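Local coordinates for probable transcriptional regulator (Rhodococcus jostii, PDB 3ON2), which probably binds DNA through an N-terminal helix-turn-helix and regulates transcription, as a member of the TetR family, at residues A96-A101 / A162-I167. Residues are numbered along the deposited sequence; the frame is centred on the assembly and turned at random.
Sequences AYVSFA and ATFHGI
Phe164 meets both Tyr97 and Val98 through its CB and its carbonyl group. Its CB lies 4.0 Å from Val98 CG2, the two side chains crossing at about a right angle, and 4.2 Å from Tyr97 CD2. With CG anti to its own carbonyl carbon (chi1 -60°), the phenyl ring leads off from the interface, while Phe164 O lies 3.7 Å from Val98 CG2 and at the edge of the Tyr97 ring, near its plane. The axes of 96-101 and 162-167 approach to 9.2 Å, two helices running in the same general sense but inclined by 37° in the all-helical C-terminal domain of a TetR-type regulator. Tyr97 and Phe164 also line a pocket holding a polyether, probably from the crystallisation liquor. The next residue, His165, supplies the polar contact across the two segments: ND1 is 2.8 Å from Tyr97 OH and in the plane of the tyrosine ring, a hydrogen bond in which either partner could donate. Tyr97 OH also hydrogen-bonds to the hydroxyl of Tyr112 on helix 105-115. The anti chi1 of Tyr97 (179°) carries its ring across to the histidine, CE2 passing 3.7 Å from His165 CA. A phenylalanine in place of this tyrosine would probably leave His165 ND1 and the Tyr112 hydroxyl each without this mate.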
loop_
_atom_site.group_PDB
_atom_site.type_symbol
_atom_site.label_atom_id
_atom_site.label_comp_id
_atom_site.label_asym_id
_atom_site.label_seq_id
_atom_site.Cartn_x
_atom_site.Cartn_y
_atom_site.Cartn_z
ATOM N N ALA A 96 2.545 -8.537 5.820
ATOM C CA ALA A 96 1.478 -8.009 4.953
ATOM C C ALA A 96 1.925 -6.835 4.088
ATOM O O ALA A 96 1.509 -6.711 2.929
ATOM C CB ALA A 96 0.248 -7.595 5.774
ATOM N N TYR A 97 2.728 -5.944 4.646
ATOM C CA TYR A 97 3.245 -4.838 3.827
ATOM C C TYR A 97 4.093 -5.325 2.637
ATOM O O TYR A 97 3.921 -4.873 1.499
ATOM C CB TYR A 97 4.069 -3.832 4.649
ATOM C CG TYR A 97 4.579 -2.740 3.724
ATOM C CD1 TYR A 97 3.714 -1.716 3.316
ATOM C CD2 TYR A 97 5.867 -2.779 3.186
ATOM C CE1 TYR A 97 4.119 -0.745 2.441
ATOM C CE2 TYR A 97 6.291 -1.788 2.289
ATOM C CZ TYR A 97 5.408 -0.770 1.931
ATOM O OH TYR A 97 5.752 0.226 1.061
ATOM N N VAL A 98 5.054 -6.200 2.926
ATOM C CA VAL A 98 5.957 -6.693 1.889
ATOM C C VAL A 98 5.169 -7.465 0.826
ATOM O O VAL A 98 5.376 -7.249 -0.370
ATOM C CB VAL A 98 7.152 -7.489 2.501
ATOM C CG1 VAL A 98 8.092 -8.043 1.406
ATOM C CG2 VAL A 98 7.962 -6.570 3.456
ATOM N N SER A 99 4.240 -8.320 1.243
ATOM C CA SER A 99 3.380 -9.023 0.270
ATOM C C SER A 99 2.572 -8.084 -0.613
ATOM O O SER A 99 2.438 -8.337 -1.831
ATOM C CB SER A 99 2.416 -9.974 0.970
ATOM O OG SER A 99 3.176 -10.970 1.593
ATOM N N PHE A 100 2.018 -7.028 -0.006
ATOM C CA PHE A 100 1.274 -6.036 -0.784
ATOM C C PHE A 100 2.145 -5.373 -1.854
ATOM O O PHE A 100 1.743 -5.237 -3.023
ATOM C CB PHE A 100 0.678 -4.941 0.126
ATOM C CG PHE A 100 -0.259 -4.015 -0.586
ATOM C CD1 PHE A 100 -1.630 -4.262 -0.585
ATOM C CD2 PHE A 100 0.231 -2.896 -1.288
ATOM C CE1 PHE A 100 -2.513 -3.389 -1.264
ATOM C CE2 PHE A 100 -0.632 -2.041 -1.973
ATOM C CZ PHE A 100 -2.007 -2.288 -1.960
ATOM N N ALA A 101 3.312 -4.910 -1.412
ATOM C CA ALA A 101 4.277 -4.234 -2.259
ATOM C C ALA A 101 4.674 -5.108 -3.450
ATOM O O ALA A 101 4.721 -4.632 -4.599
ATOM C CB ALA A 101 5.495 -3.864 -1.435
ATOM N N ALA A 162 10.532 2.157 6.872
ATOM C CA ALA A 162 11.770 2.207 6.101
ATOM C C ALA A 162 12.358 0.809 5.984
ATOM O O ALA A 162 12.833 0.419 4.904
ATOM C CB ALA A 162 12.776 3.133 6.748
ATOM N N THR A 163 12.357 0.085 7.096
ATOM C CA THR A 163 12.868 -1.280 7.104
ATOM C C THR A 163 12.145 -2.170 6.102
ATOM O O THR A 163 12.796 -2.808 5.256
ATOM C CB THR A 163 12.793 -1.914 8.491
ATOM O OG1 THR A 163 13.564 -1.109 9.399
ATOM C CG2 THR A 163 13.344 -3.382 8.445
ATOM N N PHE A 164 10.821 -2.218 6.184
ATOM C CA PHE A 164 10.079 -3.154 5.328
ATOM C C PHE A 164 9.860 -2.642 3.904
ATOM O O PHE A 164 9.822 -3.450 2.957
ATOM C CB PHE A 164 8.834 -3.717 6.067
ATOM C CG PHE A 164 9.233 -4.451 7.306
ATOM C CD1 PHE A 164 9.835 -5.709 7.214
ATOM C CD2 PHE A 164 9.149 -3.838 8.554
ATOM C CE1 PHE A 164 10.296 -6.367 8.348
ATOM C CE2 PHE A 164 9.600 -4.511 9.710
ATOM C CZ PHE A 164 10.166 -5.771 9.587
ATOM N N HIS A 165 9.764 -1.324 3.721
ATOM C CA HIS A 165 9.853 -0.801 2.364
ATOM C C HIS A 165 11.245 -1.049 1.750
ATOM O O HIS A 165 11.356 -1.271 0.546
ATOM C CB HIS A 165 9.495 0.681 2.274
ATOM C CG HIS A 165 9.329 1.161 0.866
ATOM N ND1 HIS A 165 8.304 0.719 0.053
ATOM C CD2 HIS A 165 10.060 2.021 0.117
ATOM C CE1 HIS A 165 8.420 1.278 -1.139
ATOM N NE2 HIS A 165 9.465 2.084 -1.122
ATOM N N GLY A 166 12.295 -0.957 2.561
ATOM C CA GLY A 166 13.649 -1.310 2.105
ATOM C C GLY A 166 13.754 -2.762 1.642
ATOM O O GLY A 166 14.286 -3.022 0.581
ATOM N N ILE A 167 13.223 -3.699 2.430
ATOM C CA ILE A 167 13.152 -5.106 2.021
ATOM C C ILE A 167 12.383 -5.293 0.686
ATOM O O ILE A 167 12.891 -5.950 -0.250
ATOM C CB ILE A 167 12.610 -6.050 3.161
ATOM C CG1 ILE A 167 13.590 -6.083 4.349
ATOM C CG2 ILE A 167 12.459 -7.519 2.620
ATOM C CD1 ILE A 167 13.050 -6.905 5.593
#